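Local coordinates for protein farnesyl pyrophosphate synthase (Pseudomonas aeruginosa, PDB 3ZOU) that probably catalyses the chain-elongating condensations of isopentenyl diphosphate that build farnesyl diphosphate, and binds geranyl diphosphate and magnesium ions, at residues 75-78 with 79-83; 110-113 with 114-117; 255-258 with 259-262; 287-290 with 291-295. All coordinates share one frame; numbering follows the deposited sequence.

Contact 1 (75-78 with 79-83). With GPP (geranyl diphosphate), chain E.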
loop_
_atom_site.group_PDB
_atom_site.type_symbol
_atom_site.label_atom_id
_atom_site.label_comp_id
_atom_site.label_asym_id
_atom_site.label_seq_id
_atom_site.Cartn_x
_atom_site.Cartn_y
_atom_site.Cartn_z
ATOM N N LEU A 75 -5.900 -4.847 8.143
ATOM C CA LEU A 75 -6.147 -4.435 6.760
ATOM C C LEU A 75 -5.133 -5.075 5.839
ATOM O O LEU A 75 -5.500 -5.504 4.727
ATOM C CB LEU A 75 -6.126 -2.933 6.645
ATOM C CG LEU A 75 -7.402 -2.276 7.245
ATOM C CD1 LEU A 75 -7.131 -0.810 7.453
ATOM C CD2 LEU A 75 -8.651 -2.495 6.414
ATOM N N ILE A 76 -3.853 -5.062 6.241
ATOM C CA ILE A 76 -2.844 -5.695 5.401
ATOM C C ILE A 76 -3.202 -7.208 5.258
ATOM O O ILE A 76 -3.085 -7.822 4.179
ATOM C CB ILE A 76 -1.417 -5.489 5.931
ATOM C CG1 ILE A 76 -1.001 -4.000 5.874
ATOM C CG2 ILE A 76 -0.394 -6.382 5.197
ATOM C CD1 ILE A 76 -0.960 -3.421 4.480
ATOM N N HIS A 77 -3.420 -7.861 6.376
ATOM C CA HIS A 77 -3.767 -9.249 6.391
ATOM C C HIS A 77 -4.966 -9.574 5.441
ATOM O O HIS A 77 -4.867 -10.424 4.572
ATOM C CB HIS A 77 -4.083 -9.709 7.821
ATOM C CG HIS A 77 -4.414 -11.152 7.927
ATOM N ND1 HIS A 77 -3.621 -12.166 7.457
ATOM C CD2 HIS A 77 -5.527 -11.746 8.407
ATOM C CE1 HIS A 77 -4.213 -13.317 7.691
ATOM N NE2 HIS A 77 -5.375 -13.076 8.249
ATOM N N ALA A 78 -6.016 -8.796 5.561
ATOM C CA ALA A 78 -7.235 -8.986 4.753
ATOM C C ALA A 78 -6.930 -8.820 3.280
ATOM O O ALA A 78 -7.356 -9.608 2.478
ATOM C CB ALA A 78 -8.290 -7.995 5.181
ATOM N N TYR A 79 -6.152 -7.773 2.933
ATOM C CA TYR A 79 -5.880 -7.521 1.486
ATOM C C TYR A 79 -5.076 -8.734 0.969
ATOM O O TYR A 79 -5.348 -9.238 -0.153
ATOM C CB TYR A 79 -5.187 -6.206 1.198
ATOM C CG TYR A 79 -3.740 -6.320 0.696
ATOM C CD1 TYR A 79 -3.491 -6.740 -0.578
ATOM C CD2 TYR A 79 -2.653 -5.987 1.468
ATOM C CE1 TYR A 79 -2.188 -6.875 -1.052
ATOM C CE2 TYR A 79 -1.349 -6.138 1.020
ATOM C CZ TYR A 79 -1.117 -6.561 -0.238
ATOM O OH TYR A 79 0.162 -6.733 -0.661
ATOM N N SER A 80 -4.146 -9.257 1.774
ATOM C CA SER A 80 -3.290 -10.365 1.298
ATOM C C SER A 80 -4.077 -11.613 1.036
ATOM O O SER A 80 -3.814 -12.283 0.038
ATOM C CB SER A 80 -2.159 -10.609 2.302
ATOM O OG SER A 80 -2.617 -11.342 3.411
ATOM N N LEU A 81 -5.143 -11.855 1.792
ATOM C CA LEU A 81 -5.971 -13.078 1.596
ATOM C C LEU A 81 -6.804 -12.949 0.313
ATOM O O LEU A 81 -6.967 -13.913 -0.398
ATOM C CB LEU A 81 -6.841 -13.312 2.844
ATOM C CG LEU A 81 -6.053 -13.621 4.141
ATOM C CD1 LEU A 81 -7.108 -13.875 5.231
ATOM C CD2 LEU A 81 -5.016 -14.719 3.937
ATOM N N VAL A 82 -7.316 -11.750 0.033
ATOM C CA VAL A 82 -8.079 -11.531 -1.199
ATOM C C VAL A 82 -7.197 -11.860 -2.378
ATOM O O VAL A 82 -7.644 -12.579 -3.275
ATOM C CB VAL A 82 -8.660 -10.103 -1.245
ATOM C CG1 VAL A 82 -9.289 -9.846 -2.602
ATOM C CG2 VAL A 82 -9.706 -9.901 -0.155
ATOM N N HIS A 83 -5.978 -11.310 -2.417
ATOM C CA HIS A 83 -5.105 -11.590 -3.567
ATOM C C HIS A 83 -4.713 -13.062 -3.606
ATOM O O HIS A 83 -4.620 -13.608 -4.680
ATOM C CB HIS A 83 -3.917 -10.643 -3.622
ATOM C CG HIS A 83 -4.264 -9.262 -4.100
ATOM N ND1 HIS A 83 -3.319 -8.279 -4.304
ATOM C CD2 HIS A 83 -5.448 -8.707 -4.447
ATOM C CE1 HIS A 83 -3.898 -7.182 -4.725
ATOM N NE2 HIS A 83 -5.199 -7.406 -4.819
HETATM C C1 GPP E . -2.227 -17.338 2.772
HETATM O O1 GPP E . -1.384 -18.515 2.709
HETATM C C2 GPP E . -1.486 -16.164 2.224
HETATM C C3 GPP E . -0.713 -15.360 2.993
HETATM C C4 GPP E . -0.736 -15.575 4.451
HETATM C C5 GPP E . -0.011 -14.192 2.460
HETATM C C6 GPP E . -0.592 -13.815 1.081
HETATM C C7 GPP E . 0.256 -12.762 0.529
HETATM C C8 GPP E . 0.038 -12.035 -0.557
HETATM C C9 GPP E . -1.175 -12.075 -1.502
HETATM C C10 GPP E . 1.208 -11.115 -0.707
HETATM P PA GPP E . -2.013 -19.903 2.212
HETATM O O1A GPP E . -2.470 -19.752 0.736
HETATM O O2A GPP E . -0.927 -20.934 2.451
HETATM O O3A GPP E . -3.157 -20.088 3.325
HETATM P PB GPP E . -4.761 -20.167 3.144
HETATM O O1B GPP E . -5.016 -19.820 1.684
HETATM O O2B GPP E . -5.159 -21.593 3.468
HETATM O O3B GPP E . -5.187 -19.111 4.164
HETATM O O HOH W 1 -1.350 -12.038 5.850
#

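Contact 2 (110-113 with 114-117)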
loop_
_atom_site.group_PDB
_atom_site.type_symbol
_atom_site.label_atom_id
_atom_site.label_comp_id
_atom_site.label_asym_id
_atom_site.label_seq_id
_atom_site.Cartn_x
_atom_site.Cartn_y
_atom_site.Cartn_z
ATOM N N ALA A 110 -12.286 -7.573 -6.768
ATOM C CA ALA A 110 -11.503 -8.146 -5.668
ATOM C C ALA A 110 -10.114 -7.584 -5.676
ATOM O O ALA A 110 -9.577 -7.208 -4.640
ATOM C CB ALA A 110 -11.455 -9.644 -5.761
ATOM N N ILE A 111 -9.500 -7.550 -6.857
ATOM C CA ILE A 111 -8.158 -7.016 -6.974
ATOM C C ILE A 111 -8.095 -5.585 -6.450
ATOM O O ILE A 111 -7.208 -5.226 -5.607
ATOM C CB ILE A 111 -7.626 -7.045 -8.449
ATOM C CG1 ILE A 111 -7.366 -8.495 -8.870
ATOM C CG2 ILE A 111 -6.343 -6.249 -8.588
ATOM C CD1 ILE A 111 -7.333 -8.697 -10.394
ATOM N N LEU A 112 -8.994 -4.781 -6.927
ATOM C CA LEU A 112 -9.096 -3.372 -6.587
ATOM C C LEU A 112 -9.456 -3.153 -5.088
ATOM O O LEU A 112 -8.828 -2.313 -4.437
ATOM C CB LEU A 112 -10.152 -2.652 -7.457
ATOM C CG LEU A 112 -9.706 -2.524 -8.913
ATOM C CD1 LEU A 112 -10.863 -1.954 -9.718
ATOM C CD2 LEU A 112 -8.494 -1.625 -9.028
ATOM N N ALA A 113 -10.474 -3.840 -4.558
ATOM C CA ALA A 113 -10.828 -3.729 -3.142
ATOM C C ALA A 113 -9.607 -3.952 -2.304
ATOM O O ALA A 113 -9.350 -3.208 -1.353
ATOM C CB ALA A 113 -11.919 -4.707 -2.767
ATOM N N ALA A 114 -8.895 -5.019 -2.582
ATOM C CA ALA A 114 -7.682 -5.340 -1.815
ATOM C C ALA A 114 -6.591 -4.309 -1.982
ATOM O O ALA A 114 -5.932 -3.891 -1.006
ATOM C CB ALA A 114 -7.216 -6.723 -2.124
ATOM N N ASP A 115 -6.387 -3.767 -3.182
ATOM C CA ASP A 115 -5.436 -2.669 -3.350
ATOM C C ASP A 115 -5.820 -1.443 -2.478
ATOM O O ASP A 115 -4.906 -0.801 -1.933
ATOM C CB ASP A 115 -5.395 -2.246 -4.829
ATOM C CG ASP A 115 -4.685 -3.206 -5.730
ATOM O OD1 ASP A 115 -3.936 -4.066 -5.296
ATOM O OD2 ASP A 115 -4.869 -3.099 -7.001
ATOM N N GLY A 116 -7.116 -1.119 -2.398
ATOM C CA GLY A 116 -7.605 -0.032 -1.598
ATOM C C GLY A 116 -7.436 -0.327 -0.104
ATOM O O GLY A 116 -7.202 0.591 0.656
ATOM N N LEU A 117 -7.527 -1.598 0.297
ATOM C CA LEU A 117 -7.297 -1.972 1.713
ATOM C C LEU A 117 -5.858 -1.714 2.052
ATOM O O LEU A 117 -5.557 -1.298 3.156
ATOM C CB LEU A 117 -7.677 -3.444 1.965
ATOM C CG LEU A 117 -9.178 -3.772 1.917
ATOM C CD1 LEU A 117 -9.374 -5.274 1.964
ATOM C CD2 LEU A 117 -9.950 -3.051 2.967
#

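Contact 3 (255-258 with 259-262)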
loop_
_atom_site.group_PDB
_atom_site.type_symbol
_atom_site.label_atom_id
_atom_site.label_comp_id
_atom_site.label_asym_id
_atom_site.label_seq_id
_atom_site.Cartn_x
_atom_site.Cartn_y
_atom_site.Cartn_z
ATOM N N GLY A 255 9.540 -35.768 11.447
ATOM C CA GLY A 255 8.777 -36.871 11.989
ATOM C C GLY A 255 7.680 -36.270 12.857
ATOM O O GLY A 255 7.881 -35.144 13.345
ATOM N N LEU A 256 6.550 -36.967 13.000
ATOM C CA LEU A 256 5.384 -36.460 13.745
ATOM C C LEU A 256 5.726 -36.106 15.168
ATOM O O LEU A 256 5.489 -34.949 15.678
ATOM C CB LEU A 256 4.190 -37.445 13.701
ATOM C CG LEU A 256 2.874 -36.962 14.356
ATOM C CD1 LEU A 256 2.420 -35.622 13.805
ATOM C CD2 LEU A 256 1.766 -37.999 14.202
ATOM N N GLU A 257 6.298 -37.051 15.874
ATOM C CA GLU A 257 6.502 -36.831 17.262
ATOM C C GLU A 257 7.584 -35.774 17.492
ATOM O O GLU A 257 7.510 -34.906 18.402
ATOM C CB GLU A 257 6.712 -38.185 17.956
ATOM C CG GLU A 257 6.595 -38.056 19.435
ATOM C CD GLU A 257 5.206 -37.671 19.906
ATOM O OE1 GLU A 257 4.215 -38.279 19.471
ATOM O OE2 GLU A 257 5.101 -36.784 20.772
ATOM N N ALA A 258 8.580 -35.720 16.615
ATOM C CA ALA A 258 9.615 -34.730 16.740
ATOM C C ALA A 258 9.062 -33.263 16.431
ATOM O O ALA A 258 9.584 -32.284 16.922
ATOM C CB ALA A 258 10.757 -35.067 15.762
ATOM N N ALA A 259 8.151 -33.195 15.476
ATOM C CA ALA A 259 7.430 -31.918 15.135
ATOM C C ALA A 259 6.684 -31.436 16.420
ATOM O O ALA A 259 6.657 -30.232 16.723
ATOM C CB ALA A 259 6.475 -32.114 13.984
ATOM N N LYS A 260 6.002 -32.364 17.095
ATOM C CA LYS A 260 5.253 -31.992 18.345
ATOM C C LYS A 260 6.214 -31.402 19.397
ATOM O O LYS A 260 5.938 -30.399 20.067
ATOM C CB LYS A 260 4.532 -33.204 18.886
ATOM C CG LYS A 260 3.385 -33.627 18.028
ATOM C CD LYS A 260 2.751 -34.931 18.505
ATOM C CE LYS A 260 1.463 -35.118 17.785
ATOM N NZ LYS A 260 0.643 -36.297 18.184
ATOM N N GLY A 261 7.407 -31.998 19.508
ATOM C CA GLY A 261 8.443 -31.512 20.344
ATOM C C GLY A 261 8.953 -30.126 20.062
ATOM O O GLY A 261 9.286 -29.292 20.939
ATOM N N TYR A 262 9.120 -29.892 18.749
ATOM C CA TYR A 262 9.557 -28.612 18.291
ATOM C C TYR A 262 8.517 -27.509 18.572
ATOM O O TYR A 262 8.903 -26.442 18.926
ATOM C CB TYR A 262 9.825 -28.709 16.794
ATOM C CG TYR A 262 10.436 -27.467 16.140
ATOM C CD1 TYR A 262 11.480 -26.734 16.734
ATOM C CD2 TYR A 262 9.957 -27.051 14.899
ATOM C CE1 TYR A 262 12.052 -25.636 16.104
ATOM C CE2 TYR A 262 10.532 -25.950 14.268
ATOM C CZ TYR A 262 11.548 -25.249 14.882
ATOM O OH TYR A 262 12.097 -24.124 14.281
HETATM O O HOH W 2 2.412 -38.629 17.784
#

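Contact 4 (287-290 with 291-295). With 6H6 (3-(2-oxo-1,3-benzoxazol-3(2H)-yl)propanoic acid), chain G.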
loop_
_atom_site.group_PDB
_atom_site.type_symbol
_atom_site.label_atom_id
_atom_site.label_comp_id
_atom_site.label_asym_id
_atom_site.label_seq_id
_atom_site.Cartn_x
_atom_site.Cartn_y
_atom_site.Cartn_z
ATOM N N LEU A 287 -1.357 -16.674 24.888
ATOM C CA LEU A 287 -1.438 -16.928 23.462
ATOM C C LEU A 287 -0.390 -17.936 23.012
ATOM O O LEU A 287 -0.733 -18.828 22.282
ATOM C CB LEU A 287 -1.271 -15.605 22.670
ATOM C CG LEU A 287 -1.326 -15.832 21.156
ATOM C CD1 LEU A 287 -2.715 -16.203 20.703
ATOM C CD2 LEU A 287 -0.904 -14.509 20.530
ATOM N N ALA A 288 0.814 -17.793 23.468
ATOM C CA ALA A 288 1.859 -18.766 23.148
ATOM C C ALA A 288 1.497 -20.186 23.508
ATOM O O ALA A 288 1.709 -21.121 22.721
ATOM C CB ALA A 288 3.192 -18.369 23.696
ATOM N N ARG A 289 0.925 -20.334 24.718
ATOM C CA ARG A 289 0.454 -21.671 25.094
ATOM C C ARG A 289 -0.707 -22.133 24.280
ATOM O O ARG A 289 -0.788 -23.317 23.855
ATOM C CB ARG A 289 0.139 -21.647 26.592
ATOM C CG ARG A 289 1.360 -21.317 27.425
ATOM C CD ARG A 289 1.170 -21.642 28.908
ATOM N NE ARG A 289 2.274 -21.136 29.677
ATOM C CZ ARG A 289 2.235 -20.007 30.383
ATOM N NH1 ARG A 289 1.158 -19.246 30.381
ATOM N NH2 ARG A 289 3.296 -19.637 31.068
ATOM N N TYR A 290 -1.682 -21.275 24.048
ATOM C CA TYR A 290 -2.859 -21.630 23.265
ATOM C C TYR A 290 -2.488 -22.208 21.884
ATOM O O TYR A 290 -3.072 -23.185 21.430
ATOM C CB TYR A 290 -3.755 -20.410 23.055
ATOM C CG TYR A 290 -4.825 -20.645 22.048
ATOM C CD1 TYR A 290 -6.000 -21.319 22.384
ATOM C CD2 TYR A 290 -4.670 -20.174 20.732
ATOM C CE1 TYR A 290 -6.985 -21.572 21.432
ATOM C CE2 TYR A 290 -5.628 -20.451 19.791
ATOM C CZ TYR A 290 -6.773 -21.165 20.158
ATOM O OH TYR A 290 -7.758 -21.395 19.184
ATOM N N ILE A 291 -1.491 -21.565 21.259
ATOM C CA ILE A 291 -1.127 -21.924 19.893
ATOM C C ILE A 291 -0.705 -23.403 19.786
ATOM O O ILE A 291 -1.123 -24.104 18.873
ATOM C CB ILE A 291 -0.001 -21.016 19.368
ATOM C CG1 ILE A 291 -0.531 -19.614 19.066
ATOM C CG2 ILE A 291 0.625 -21.576 18.116
ATOM C CD1 ILE A 291 0.541 -18.590 18.988
ATOM N N VAL A 292 0.022 -23.878 20.777
ATOM C CA VAL A 292 0.473 -25.248 20.718
ATOM C C VAL A 292 -0.450 -26.236 21.433
ATOM O O VAL A 292 -0.315 -27.443 21.258
ATOM C CB VAL A 292 1.927 -25.392 21.214
ATOM C CG1 VAL A 292 2.824 -24.510 20.381
ATOM C CG2 VAL A 292 2.101 -25.078 22.721
ATOM N N GLU A 293 -1.369 -25.733 22.256
ATOM C CA GLU A 293 -2.327 -26.607 22.907
ATOM C C GLU A 293 -3.558 -26.896 22.132
ATOM O O GLU A 293 -4.365 -27.807 22.509
ATOM C CB GLU A 293 -2.698 -26.057 24.298
ATOM C CG GLU A 293 -1.571 -26.051 25.314
ATOM C CD GLU A 293 -1.966 -25.438 26.643
ATOM O OE1 GLU A 293 -3.215 -25.271 26.926
ATOM O OE2 GLU A 293 -1.059 -25.024 27.401
ATOM N N ARG A 294 -3.802 -26.144 21.057
ATOM C CA ARG A 294 -5.011 -26.395 20.291
ATOM C C ARG A 294 -5.022 -27.806 19.654
ATOM O O ARG A 294 -4.011 -28.369 19.248
ATOM C CB ARG A 294 -5.366 -25.234 19.357
ATOM C CG ARG A 294 -4.405 -24.997 18.254
ATOM C CD ARG A 294 -4.351 -23.543 17.757
ATOM N NE ARG A 294 -3.102 -23.491 16.997
ATOM C CZ ARG A 294 -3.028 -23.683 15.698
ATOM N NH1 ARG A 294 -4.142 -23.936 14.999
ATOM N NH2 ARG A 294 -1.833 -23.722 15.098
ATOM N N ARG A 295 -6.226 -28.398 19.717
ATOM C CA ARG A 295 -6.503 -29.784 19.321
ATOM C C ARG A 295 -7.863 -29.711 18.640
ATOM O O ARG A 295 -7.894 -29.365 17.468
ATOM C CB ARG A 295 -6.565 -30.784 20.527
ATOM C CG ARG A 295 -5.266 -31.048 21.334
ATOM C CD ARG A 295 -4.103 -31.729 20.559
ATOM N NE ARG A 295 -2.929 -31.881 21.416
ATOM C CZ ARG A 295 -1.950 -30.978 21.571
ATOM N NH1 ARG A 295 -1.978 -29.814 20.902
ATOM N NH2 ARG A 295 -0.929 -31.237 22.396
HETATM O O 6H6 G . -12.943 -20.287 18.888
HETATM N N1 6H6 G . -9.312 -18.863 20.363
HETATM O O1 6H6 G . -9.659 -19.285 22.597
HETATM C C2 6H6 G . -9.036 -18.748 21.658
HETATM O O2 6H6 G . -7.962 -17.932 21.805
HETATM C C3 6H6 G . -7.558 -17.577 20.574
HETATM C C4 6H6 G . -6.501 -16.776 20.193
HETATM C C5 6H6 G . -6.347 -16.572 18.825
HETATM C C6 6H6 G . -7.218 -17.157 17.911
HETATM C C7 6H6 G . -8.283 -17.950 18.281
HETATM C C8 6H6 G . -8.432 -18.164 19.643
HETATM C C9 6H6 G . -10.437 -19.614 19.823
HETATM C C10 6H6 G . -11.625 -18.635 19.971
HETATM C C11 6H6 G . -12.859 -19.077 19.184
HETATM O OXT 6H6 G . -13.713 -18.192 18.940
#

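Contact 1 (75-78 with 79-83)
Two donors grip the carbonyl oxygen of His77. Leu81 N meets His77 O at 3.1 Å, almost in line with the carbonyl bond (C=O...N angle 160°), while Ser80 OG donates to His77 O at 2.7 Å from well off that line. The hydroxyl can do so because it is folded between its own backbone N and carbonyl carbon (chi1 79°), which turns it back toward the preceding turn. With its proton thus committed, Ser80 OG accepts from a water 2.8 Å away. That water also lies 2.8 Å from His77 ND1, in the plane of the imidazole at its edge, and the link between ring and hydroxyl probably limits rotation of the ring.

An apolar contact adds to this. Leu81 CG stands over one face of the His77 ring, toward its rim and 4.3 Å from the centroid, a CH-pi contact; beside it Leu81 CD1 comes within 3.6 Å of His77 NE2. Leu81 also faces the substrate, its CD2 lying 4.0 Å from C1 of geranyl diphosphate, and Ser80 O is 3.1 Å from C9 at the other end of the prenyl chain. This turn of helix therefore lines the geranyl diphosphate pocket just ahead of the metal-binding Asp84.

Tyr79, flanked obliquely by Ile76 O, packs against helix 154-163 and Asp115 of the second subunit. Helix 107-126 covers Leu75, helix 30-40 covers Ala78 and Val82, and helix 171-196 closes over Ile76 and His77.

Contact 2 (110-113 with 114-117)
Ile111 and Asp115 lie side by side, one turn apart and pointing the same way, with Ile111 CG2 3.8 Å from Asp115 OD2. Both conformations matter. Ile111 CG2, anti to the backbone N, leans toward the next turn and meets the carboxylate, whereas Asp115 CG sits beside its own N (chi1 -74°), which brings the carboxylate back over Ile111 O. Asp115 CG is 3.2 Å from Ile111 O, and OD1 and OD2 are each 3.5 Å from it, so the carboxylate presents its carbon rather than either oxygen to the carbonyl. Ile111 O is already engaged, by Asp115 N at 2.9 Å and by His83 NE2 of the same chain.

The carboxylate finds its partner elsewhere: OD2 bonds to His83 ND1 of the second subunit. OD1 lies close to its own counterpart, Asp115 OD1 of the second subunit, a proximity that may raise the affinity of one acid for a proton.

Leu117 takes the same torsion as Asp115 (chi1 -70°), setting its CG 3.3 Å from Ala113 O. Ala113 packs on helix 30-40, and Leu112 on Leu162 of the second subunit. This stretch of helix 107-126 forms part of the homodimer interface of the largely alpha-helical isoprenoid synthase fold.

Contact 3 (255-258 with 259-262)
Backbone bonding ties Gly255 to Ala259 first: Ala259 N donates to Gly255 O at 2.9 Å, and Lys260 N repeats the pattern to Leu256 O at 3.0 Å. Gly261 N and Tyr262 N follow on Glu257 O and Ala258 O, all with N-H...O angles above 150°, the regular i to i+4 series of an opening helix.

Polar side chains meet through solvent. Glu257 OE1 and Lys260 NZ are 4.3 Å apart, too far for a salt bridge, and one water spans them, donating to Glu257 OE1 at a short 2.5 Å and accepting from Lys260 NZ at 3.0 Å. Their opposite charges would still attract at this range, though the exposed setting probably weakens the effect. The lysine's methylene CD passes the carboxylate, 3.8 Å from Glu257 OE2, reached because the glutamate chain bends at chi2 (65°). Farther along, Tyr262 OH hydrogen-bonds Glu175.

Apolar contact comes from the lysine's own methylenes. Lys260 runs extended beyond CG, passing Leu256 at an angle so that CE lies 4.1 Å from Leu256 CD1. Ala259 packs inward on Ile225 of helix 202-227.

Gly255 leaves helix 250-254 with positive phi (98°) and at once serves as N-cap of helix 256-273. A single non-helical residue thus separates the two helices, a one-residue junction at the protein surface.

Contact 4 (287-290 with 291-295)
Tyr290 has its ring flanked on both sides of its plane: Arg294 CD comes obliquely to within 3.9 Å of Tyr290 CE2, and on the other side the benzoxazolone of the bound fragment spreads across the ring. The fragment's O2 stands 3.7 Å above the tyrosine plane, over its centre, and Tyr290 OH is 3.2 Å from the fragment N1. With CG anti to the backbone N (chi1 169°), the ring is thrown out from the helix toward this pocket. Leu287 borders it too, its CD1 3.9 Å from the fragment's C4, while Leu287 CG packs on Ile291 CD1 at 4.0 Å.

The helix loosens here. Tyr290 O receives only weak backbone bonds, from Glu293 N and Arg294 N, whereas Glu293 N reaches Arg289 O more squarely at 3.0 Å. Arg294 NE curls back to Ile291 O at 2.8 Å, on a lone pair in the carbonyl plane, and its NH2 forms a salt bridge with Asp223 of helix 202-227.

The chemistry thus divides: aromatic and aliphatic groups receive the flat benzoxazolone, and the arginine, bound to a carbonyl at the helix end and to an acid, probably offsets the end's partial negative charge.

Contacts 1 and 2 are buried and touch each other, on neighbouring helices 67-85 and 107-126, and both reach the second subunit; the 75-83 turn faces substrate, whereas 110-117 faces the dimer partner. Contacts 3 and 4 lie on the successive helices 256-273 and 282-293, their nearest atoms about 6 Å apart, and neither meets the other chain. Contact 4 is half buried and opens on the fragment pocket, about 24 Å between its centre and that of contact 1, while contact 3 is at the surface. Chemistry follows place: carbonyl and histidine bonding in the buried helices and at the subunit interface, water-bridged charge outside, and aromatic overlap plus an arginine salt bridge at the C-terminal helix end.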